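Glycoside hydrolase family protein (Novosphingobium sp. PP1Y, PDB 6Q2F) is an alpha-L-rhamnosidase, a glycoside hydrolase that probably cleaves terminal alpha-L-rhamnose from rhamnose-bearing glycosides. Local coordinates at residues T317-P322 with G541-S546; P305-E310 with V379-T384; L212-P217 with W531-T536. One frame throughout, in Å; residues are numbered along the deposited sequence.

Contact 1 (T317-P322 with G541-S546); sequences TISFAP and GTREQS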
loop_
_atom_site.group_PDB
_atom_site.type_symbol
_atom_site.label_atom_id
_atom_site.label_comp_id
_atom_site.label_asym_id
_atom_site.label_seq_id
_atom_site.Cartn_x
_atom_site.Cartn_y
_atom_site.Cartn_z
ATOM N N THR A 317 7.713 6.263 27.483
ATOM C CA THR A 317 8.390 7.201 28.362
ATOM C C THR A 317 8.033 8.616 27.935
ATOM O O THR A 317 8.057 8.925 26.744
ATOM C CB THR A 317 9.900 6.988 28.313
ATOM O OG1 THR A 317 10.195 5.651 28.748
ATOM C CG2 THR A 317 10.606 7.984 29.211
ATOM N N ILE A 318 7.664 9.455 28.897
ATOM C CA ILE A 318 7.398 10.863 28.652
ATOM C C ILE A 318 8.230 11.649 29.641
ATOM O O ILE A 318 8.515 11.173 30.741
ATOM C CB ILE A 318 5.906 11.231 28.797
ATOM C CG1 ILE A 318 5.401 10.833 30.184
ATOM C CG2 ILE A 318 5.074 10.593 27.678
ATOM C CD1 ILE A 318 4.039 11.408 30.518
ATOM N N SER A 319 8.617 12.859 29.245
ATOM C CA SER A 319 9.368 13.762 30.101
ATOM C C SER A 319 8.716 15.135 30.052
ATOM O O SER A 319 8.063 15.493 29.069
ATOM C CB SER A 319 10.835 13.852 29.670
ATOM O OG SER A 319 11.577 14.614 30.601
ATOM N N PHE A 320 8.914 15.915 31.113
ATOM C CA PHE A 320 8.182 17.168 31.243
ATOM C C PHE A 320 8.929 18.103 32.181
ATOM O O PHE A 320 9.896 17.715 32.841
ATOM C CB PHE A 320 6.765 16.913 31.753
ATOM C CG PHE A 320 6.671 15.747 32.696
ATOM C CD1 PHE A 320 6.988 15.893 34.035
ATOM C CD2 PHE A 320 6.278 14.502 32.238
ATOM C CE1 PHE A 320 6.910 14.820 34.899
ATOM C CE2 PHE A 320 6.201 13.427 33.095
ATOM C CZ PHE A 320 6.514 13.587 34.429
ATOM N N ALA A 321 8.468 19.350 32.217
ATOM C CA ALA A 321 8.929 20.280 33.234
ATOM C C ALA A 321 8.607 19.721 34.618
ATOM O O ALA A 321 7.555 19.094 34.800
ATOM C CB ALA A 321 8.273 21.649 33.038
ATOM N N PRO A 322 9.472 19.933 35.612
ATOM C CA PRO A 322 9.320 19.228 36.894
ATOM C C PRO A 322 7.976 19.490 37.561
ATOM O O PRO A 322 7.308 20.497 37.317
ATOM C CB PRO A 322 10.472 19.778 37.745
ATOM C CG PRO A 322 11.454 20.320 36.766
ATOM C CD PRO A 322 10.647 20.818 35.602
ATOM N N GLY A 541 23.091 15.788 25.184
ATOM C CA GLY A 541 22.978 17.168 24.734
ATOM C C GLY A 541 21.580 17.700 24.997
ATOM O O GLY A 541 20.872 17.252 25.909
ATOM N N THR A 542 21.170 18.672 24.188
ATOM C CA THR A 542 19.832 19.227 24.326
ATOM C C THR A 542 18.798 18.232 23.818
ATOM O O THR A 542 19.113 17.299 23.076
ATOM C CB THR A 542 19.711 20.535 23.547
ATOM O OG1 THR A 542 19.769 20.251 22.147
ATOM C CG2 THR A 542 20.873 21.480 23.906
ATOM N N ARG A 543 17.540 18.442 24.220
ATOM C CA ARG A 543 16.461 17.601 23.704
ATOM C C ARG A 543 16.428 17.625 22.187
ATOM O O ARG A 543 16.152 16.603 21.546
ATOM C CB ARG A 543 15.104 18.051 24.259
ATOM C CG ARG A 543 14.897 17.817 25.746
ATOM C CD ARG A 543 13.428 18.045 26.116
ATOM N NE ARG A 543 13.208 17.910 27.551
ATOM C CZ ARG A 543 13.091 16.744 28.175
ATOM N NH1 ARG A 543 13.169 15.613 27.483
ATOM N NH2 ARG A 543 12.902 16.707 29.490
ATOM N N GLU A 544 16.698 18.788 21.594
ATOM C CA GLU A 544 16.644 18.901 20.143
ATOM C C GLU A 544 17.752 18.085 19.489
ATOM O O GLU A 544 17.519 17.404 18.486
ATOM C CB GLU A 544 16.717 20.373 19.728
ATOM C CG GLU A 544 16.553 20.628 18.214
ATOM C CD GLU A 544 15.241 20.097 17.627
ATOM O OE1 GLU A 544 14.226 20.011 18.351
ATOM O OE2 GLU A 544 15.229 19.761 16.424
ATOM N N GLN A 545 18.965 18.132 20.051
ATOM C CA GLN A 545 20.067 17.344 19.510
ATOM C C GLN A 545 19.783 15.848 19.591
ATOM O O GLN A 545 20.080 15.098 18.655
ATOM C CB GLN A 545 21.353 17.670 20.258
ATOM C CG GLN A 545 21.966 19.009 19.945
ATOM C CD GLN A 545 23.118 19.297 20.904
ATOM O OE1 GLN A 545 22.958 19.210 22.119
ATOM N NE2 GLN A 545 24.292 19.592 20.356
ATOM N N SER A 546 19.237 15.385 20.716
ATOM C CA SER A 546 18.910 13.967 20.815
ATOM C C SER A 546 17.772 13.618 19.874
ATOM O O SER A 546 17.788 12.559 19.243
ATOM C CB SER A 546 18.566 13.588 22.256
ATOM O OG SER A 546 19.753 13.301 22.984
#
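Arg-543 reaches Ser-319 through a single hydrogen bond that joins the first turn of helix 543-575 to strand 316-325, an outermost strand of one sheet of an antiparallel beta-sandwich. NH2 of Arg-543 donates to OG of Ser-319 at 2.7 Å, bent to 143° at the hydrogen and with the hydroxyl tilted somewhat from the guanidinium plane. The hydroxyl sits near the guanidinium edge, and CB of Ser-319 follows it in, 3.5 Å from NH2 of Arg-543. Only 92 Å² is buried, because the two backbones stay well apart: the nearest CA atoms, those of Ser-319 and Arg-543, are 10.3 Å from each other.

The arginine bridges that distance because its chain is extended from CG to NE, after leaving the helix with CG anti to the carbonyl carbon (chi1 -68°). Its end is held by more than the serine, since NH2 also makes a salt bridge to Asp-402 and NH1 donates to the carbonyl of Leu-378. Ser-319 OG in turn is fixed within its own sheet by Ser-273 OG, its strongest polar partner, and by the carbonyl of Arg-272. A leucine in place of Arg-543 would probably leave the carboxylate of Asp-402 without this charged mate and cut the link to Ser-319.

The helix start from which the arginine leaves is capped by Thr-542 and Gln-545, which form a capping box. Gln-545 N donates to Thr-542 OG1 at 3.1 Å, and Thr-542 N answers with a nearly straight bond to OE1 of Gln-545, 2.8 Å long.

Contact 2 (P305-E310 with V379-T384); sequences PIKALE and VDRYET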
loop_
_atom_site.group_PDB
_atom_site.type_symbol
_atom_site.label_atom_id
_atom_site.label_comp_id
_atom_site.label_asym_id
_atom_site.label_seq_id
_atom_site.Cartn_x
_atom_site.Cartn_y
_atom_site.Cartn_z
ATOM N N PRO A 305 -3.566 17.677 34.998
ATOM C CA PRO A 305 -2.876 16.759 34.084
ATOM C C PRO A 305 -1.503 17.283 33.680
ATOM O O PRO A 305 -1.320 18.472 33.407
ATOM C CB PRO A 305 -3.829 16.660 32.882
ATOM C CG PRO A 305 -4.774 17.813 33.023
ATOM C CD PRO A 305 -4.898 18.055 34.497
ATOM N N ILE A 306 -0.532 16.374 33.666
ATOM C CA ILE A 306 0.829 16.700 33.251
ATOM C C ILE A 306 1.016 16.472 31.758
ATOM O O ILE A 306 1.442 17.373 31.031
ATOM C CB ILE A 306 1.837 15.874 34.081
ATOM C CG1 ILE A 306 1.788 16.302 35.551
ATOM C CG2 ILE A 306 3.238 16.014 33.517
ATOM C CD1 ILE A 306 2.635 15.448 36.476
ATOM N N LYS A 307 0.677 15.273 31.288
ATOM C CA LYS A 307 0.870 14.870 29.902
ATOM C C LYS A 307 0.182 13.529 29.699
ATOM O O LYS A 307 0.045 12.745 30.640
ATOM C CB LYS A 307 2.362 14.759 29.546
ATOM C CG LYS A 307 2.649 14.530 28.062
ATOM C CD LYS A 307 4.139 14.449 27.801
ATOM C CE LYS A 307 4.519 15.126 26.497
ATOM N NZ LYS A 307 5.979 15.400 26.483
ATOM N N ALA A 308 -0.255 13.281 28.469
ATOM C CA ALA A 308 -0.847 12.001 28.115
ATOM C C ALA A 308 0.229 11.028 27.649
ATOM O O ALA A 308 1.327 11.420 27.246
ATOM C CB ALA A 308 -1.910 12.170 27.027
ATOM N N LEU A 309 -0.104 9.740 27.707
ATOM C CA LEU A 309 0.802 8.668 27.308
ATOM C C LEU A 309 0.078 7.767 26.320
ATOM O O LEU A 309 -0.837 7.035 26.711
ATOM C CB LEU A 309 1.271 7.849 28.514
ATOM C CG LEU A 309 2.099 8.515 29.613
ATOM C CD1 LEU A 309 1.212 9.153 30.667
ATOM C CD2 LEU A 309 3.041 7.509 30.246
ATOM N N GLU A 310 0.483 7.806 25.050
ATOM C CA GLU A 310 0.034 6.774 24.124
ATOM C C GLU A 310 0.691 5.459 24.505
ATOM O O GLU A 310 1.911 5.394 24.691
ATOM C CB GLU A 310 0.371 7.131 22.678
ATOM C CG GLU A 310 -0.751 7.827 21.918
ATOM C CD GLU A 310 -0.591 7.705 20.410
ATOM O OE1 GLU A 310 -0.792 6.591 19.873
ATOM O OE2 GLU A 310 -0.255 8.720 19.764
ATOM N N VAL A 379 14.846 11.220 27.552
ATOM C CA VAL A 379 14.396 11.512 26.200
ATOM C C VAL A 379 12.895 11.289 26.131
ATOM O O VAL A 379 12.400 10.180 26.374
ATOM C CB VAL A 379 15.136 10.658 25.173
ATOM C CG1 VAL A 379 14.496 10.845 23.796
ATOM C CG2 VAL A 379 16.618 11.045 25.140
ATOM N N ASP A 380 12.159 12.349 25.819
ATOM C CA ASP A 380 10.714 12.242 25.731
ATOM C C ASP A 380 10.326 11.307 24.591
ATOM O O ASP A 380 10.781 11.473 23.457
ATOM C CB ASP A 380 10.104 13.626 25.529
ATOM C CG ASP A 380 8.609 13.576 25.409
ATOM O OD1 ASP A 380 7.978 12.957 26.295
ATOM O OD2 ASP A 380 8.068 14.124 24.426
ATOM N N ARG A 381 9.507 10.307 24.912
ATOM C CA ARG A 381 9.029 9.315 23.948
ATOM C C ARG A 381 10.176 8.671 23.171
ATOM O O ARG A 381 10.126 8.522 21.943
ATOM C CB ARG A 381 7.981 9.926 23.015
ATOM C CG ARG A 381 6.567 9.660 23.544
ATOM C CD ARG A 381 5.591 10.659 23.049
ATOM N NE ARG A 381 5.957 12.015 23.431
ATOM C CZ ARG A 381 5.249 13.074 23.059
ATOM N NH1 ARG A 381 4.165 12.891 22.314
ATOM N NH2 ARG A 381 5.612 14.298 23.421
ATOM N N TYR A 382 11.205 8.235 23.916
ATOM C CA TYR A 382 12.394 7.684 23.272
ATOM C C TYR A 382 12.095 6.356 22.589
ATOM O O TYR A 382 12.681 6.049 21.547
ATOM C CB TYR A 382 13.539 7.532 24.284
ATOM C CG TYR A 382 13.565 6.237 25.076
ATOM C CD1 TYR A 382 14.195 5.099 24.571
ATOM C CD2 TYR A 382 12.964 6.153 26.324
ATOM C CE1 TYR A 382 14.211 3.914 25.283
ATOM C CE2 TYR A 382 12.984 4.977 27.048
ATOM C CZ TYR A 382 13.611 3.859 26.524
ATOM O OH TYR A 382 13.625 2.682 27.248
ATOM N N GLU A 383 11.196 5.545 23.167
ATOM C CA GLU A 383 10.900 4.244 22.573
ATOM C C GLU A 383 10.472 4.388 21.117
ATOM O O GLU A 383 10.975 3.674 20.240
ATOM C CB GLU A 383 9.825 3.512 23.385
ATOM C CG GLU A 383 10.249 3.160 24.821
ATOM C CD GLU A 383 9.737 4.162 25.819
ATOM O OE1 GLU A 383 9.309 5.246 25.374
ATOM O OE2 GLU A 383 9.758 3.893 27.039
ATOM N N THR A 384 9.550 5.314 20.827
ATOM C CA THR A 384 9.128 5.466 19.436
ATOM C C THR A 384 10.208 6.153 18.606
ATOM O O THR A 384 10.443 5.768 17.458
ATOM C CB THR A 384 7.779 6.201 19.331
ATOM O OG1 THR A 384 7.418 6.353 17.948
ATOM C CG2 THR A 384 7.804 7.553 19.983
#
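Lys-307 stands in a classic beta bulge of strand 303-308, where it and Ile-306 both face Leu-294, while Asp-380 lies in the loop leading to helix 382-385 and Arg-381, at the N-cap position, has a positive phi of 52°. The lysine chain starts with CG anti to the backbone N (chi1 -172°) and bends at chi3, which brings NZ up to the aspartate from the opposite direction.

NZ of Lys-307 lies well out of the carboxylate plane, 3.2 Å from each of OD1 and OD2 of Asp-380; the equal distances show the salt bridge shared between the oxygens, and both hydrogen bonds are weak. The firmer grip comes from the next residue: NH2 of Arg-381 donates to OD2 of Asp-380 at 2.7 Å and 154°, close to the guanidinium plane and on the syn lone pair, with NE adding a weaker bond to the same oxygen. The lysine and arginine chains cross obliquely, NZ of Lys-307 lying 3.3 Å from NH2 of Arg-381, two unbonded donors; the carboxylate that both bind probably offsets the like charges.

Strand 316-325, of the facing sheet, joins through Ser-319: its N donates to OD1 of Asp-380 and its carbonyl takes a weak bond from Lys-307 NZ. The result is a three-residue salt-bridge network at the margin of a beta-sandwich, tying a bulged outermost strand to the segment that follows the sandwich's strand 366-374.

Contact 3 (L212-P217 with W531-T536); sequences LAFPVP and WLPALT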
loop_
_atom_site.group_PDB
_atom_site.type_symbol
_atom_site.label_atom_id
_atom_site.label_comp_id
_atom_site.label_asym_id
_atom_site.label_seq_id
_atom_site.Cartn_x
_atom_site.Cartn_y
_atom_site.Cartn_z
ATOM N N LEU A 212 29.465 1.674 26.626
ATOM C CA LEU A 212 29.680 3.104 26.714
ATOM C C LEU A 212 29.621 3.512 28.174
ATOM O O LEU A 212 28.858 2.951 28.963
ATOM C CB LEU A 212 28.639 3.887 25.915
ATOM C CG LEU A 212 28.521 3.517 24.442
ATOM C CD1 LEU A 212 27.307 4.202 23.857
ATOM C CD2 LEU A 212 29.811 3.886 23.679
ATOM N N ALA A 213 30.454 4.477 28.528
ATOM C CA ALA A 213 30.419 5.076 29.848
ATOM C C ALA A 213 30.372 6.583 29.679
ATOM O O ALA A 213 30.939 7.137 28.734
ATOM C CB ALA A 213 31.624 4.673 30.701
ATOM N N PHE A 214 29.687 7.242 30.604
ATOM C CA PHE A 214 29.550 8.685 30.544
ATOM C C PHE A 214 29.209 9.190 31.931
ATOM O O PHE A 214 28.549 8.482 32.701
ATOM C CB PHE A 214 28.480 9.102 29.529
ATOM C CG PHE A 214 27.177 8.359 29.668
ATOM C CD1 PHE A 214 26.180 8.841 30.499
ATOM C CD2 PHE A 214 26.952 7.184 28.970
ATOM C CE1 PHE A 214 24.970 8.167 30.633
ATOM C CE2 PHE A 214 25.745 6.505 29.100
ATOM C CZ PHE A 214 24.753 7.002 29.936
ATOM N N PRO A 215 29.667 10.384 32.290
ATOM C CA PRO A 215 29.347 10.934 33.607
ATOM C C PRO A 215 27.888 11.342 33.680
ATOM O O PRO A 215 27.261 11.697 32.679
ATOM C CB PRO A 215 30.269 12.154 33.726
ATOM C CG PRO A 215 31.297 11.982 32.630
ATOM C CD PRO A 215 30.595 11.240 31.542
ATOM N N VAL A 216 27.354 11.292 34.891
ATOM C CA VAL A 216 25.937 11.545 35.110
ATOM C C VAL A 216 25.838 12.147 36.507
ATOM O O VAL A 216 26.675 11.836 37.369
ATOM C CB VAL A 216 25.120 10.250 34.935
ATOM C CG1 VAL A 216 25.197 9.726 33.513
ATOM C CG2 VAL A 216 25.519 9.188 35.948
ATOM N N PRO A 217 24.891 13.045 36.768
ATOM C CA PRO A 217 24.824 13.671 38.092
ATOM C C PRO A 217 24.169 12.756 39.114
ATOM O O PRO A 217 23.203 12.046 38.817
ATOM C CB PRO A 217 23.973 14.921 37.840
ATOM C CG PRO A 217 23.073 14.510 36.726
ATOM C CD PRO A 217 23.895 13.609 35.842
ATOM N N TRP A 531 25.987 9.275 20.854
ATOM C CA TRP A 531 24.554 9.511 20.912
ATOM C C TRP A 531 23.744 8.258 21.218
ATOM O O TRP A 531 22.572 8.378 21.599
ATOM C CB TRP A 531 24.083 10.126 19.592
ATOM C CG TRP A 531 24.786 11.414 19.316
ATOM C CD1 TRP A 531 25.940 11.583 18.599
ATOM C CD2 TRP A 531 24.399 12.720 19.771
ATOM N NE1 TRP A 531 26.289 12.914 18.573
ATOM C CE2 TRP A 531 25.364 13.632 19.286
ATOM C CE3 TRP A 531 23.325 13.206 20.530
ATOM C CZ2 TRP A 531 25.290 15.003 19.539
ATOM C CZ3 TRP A 531 23.247 14.567 20.778
ATOM C CH2 TRP A 531 24.230 15.451 20.289
ATOM N N LEU A 532 24.343 7.071 21.104
ATOM C CA LEU A 532 23.617 5.835 21.395
ATOM C C LEU A 532 22.825 5.861 22.699
ATOM O O LEU A 532 21.729 5.277 22.720
ATOM C CB LEU A 532 24.586 4.645 21.398
ATOM C CG LEU A 532 25.296 4.390 20.068
ATOM C CD1 LEU A 532 26.181 3.166 20.159
ATOM C CD2 LEU A 532 24.295 4.244 18.936
ATOM N N PRO A 533 23.283 6.493 23.796
ATOM C CA PRO A 533 22.470 6.458 25.024
ATOM C C PRO A 533 21.075 7.020 24.846
ATOM O O PRO A 533 20.165 6.626 25.586
ATOM C CB PRO A 533 23.299 7.291 26.011
ATOM C CG PRO A 533 24.692 7.120 25.545
ATOM C CD PRO A 533 24.591 7.130 24.050
ATOM N N ALA A 534 20.876 7.917 23.876
ATOM C CA ALA A 534 19.536 8.419 23.583
ATOM C C ALA A 534 18.594 7.305 23.159
ATOM O O ALA A 534 17.387 7.379 23.417
ATOM C CB ALA A 534 19.607 9.490 22.492
ATOM N N LEU A 535 19.113 6.285 22.477
ATOM C CA LEU A 535 18.285 5.152 22.071
ATOM C C LEU A 535 17.740 4.386 23.266
ATOM O O LEU A 535 16.787 3.609 23.110
ATOM C CB LEU A 535 19.093 4.191 21.198
ATOM C CG LEU A 535 19.573 4.721 19.858
ATOM C CD1 LEU A 535 20.698 3.860 19.334
ATOM C CD2 LEU A 535 18.396 4.725 18.881
ATOM N N THR A 536 18.327 4.574 24.451
ATOM C CA THR A 536 17.882 3.902 25.661
ATOM C C THR A 536 17.182 4.839 26.636
ATOM O O THR A 536 16.870 4.419 27.752
ATOM C CB THR A 536 19.065 3.238 26.369
ATOM O OG1 THR A 536 19.855 4.249 27.003
ATOM C CG2 THR A 536 19.928 2.488 25.376
#
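Leu-212 and Phe-214 of strand 206-217 pack on Leu-532 and Pro-533, and these four buried residues account for the apolar contact, which covers 156 Å². Its tightest spot is the tip of Leu-212: CD1 lies 3.7 Å from CB of Leu-532 and 4.0 Å from CD of Pro-533, one methyl serving both neighbours. The leucine side chain meets each at about a right angle, so it touches by its end and not along its length.

Phe-214, two residues on, also points toward the loop. With CG between the backbone N and the carbonyl carbon (chi1 49°), its ring lies alongside the proline, and the two side chains slide past each other in opposite directions. CE2 of Phe-214 comes to 3.8 Å from CG of Pro-533, an approach that is oblique to the ring.

Beyond Phe-214 the strand draws away: the side chains of Val-216 and Pro-217 do not touch segment 531-536, and the exposed Pro-217 marks the loose, solvent side. The compact partner is held by its own turns. The carbonyl of Pro-533 accepts from both Thr-536 N and, at 2.8 Å, Thr-536 OG1, which helps fix the proline's backbone.

Leu-532 also rests on Leu-443 of strand 436-447, next to strand 206-217. This is plain hydrophobic packing of a four-stranded antiparallel sheet against the loop between helices 516-524 and 543-575 of the (beta/alpha)8-barrel region.

How the contacts relate
From the N terminus, the chain first lays down segment 212-217, whose partner 531-536 comes more than 300 residues later, so contact 3 closes a long loop. Contact 2, between 305-310 and 379-384, is nested inside it. Contact 1 starts at 317-322, within the loop of contact 2, and ends at 541-546, beyond contact 3; it therefore crosses both. Segment 379-384 is the go-between: Arg-381 N is hydrogen-bonded to Thr-317 O, while Tyr-382 packs on Leu-535 and Thr-536. Gln-545 and Trp-531 touch in turn. Contact 1 ties the sandwich's strand 316-325 to helix 543-575, contact 2 its strand 303-308 to segment 379-384, and contact 3 the separate sheet of strand 206-217 to the loop before that helix.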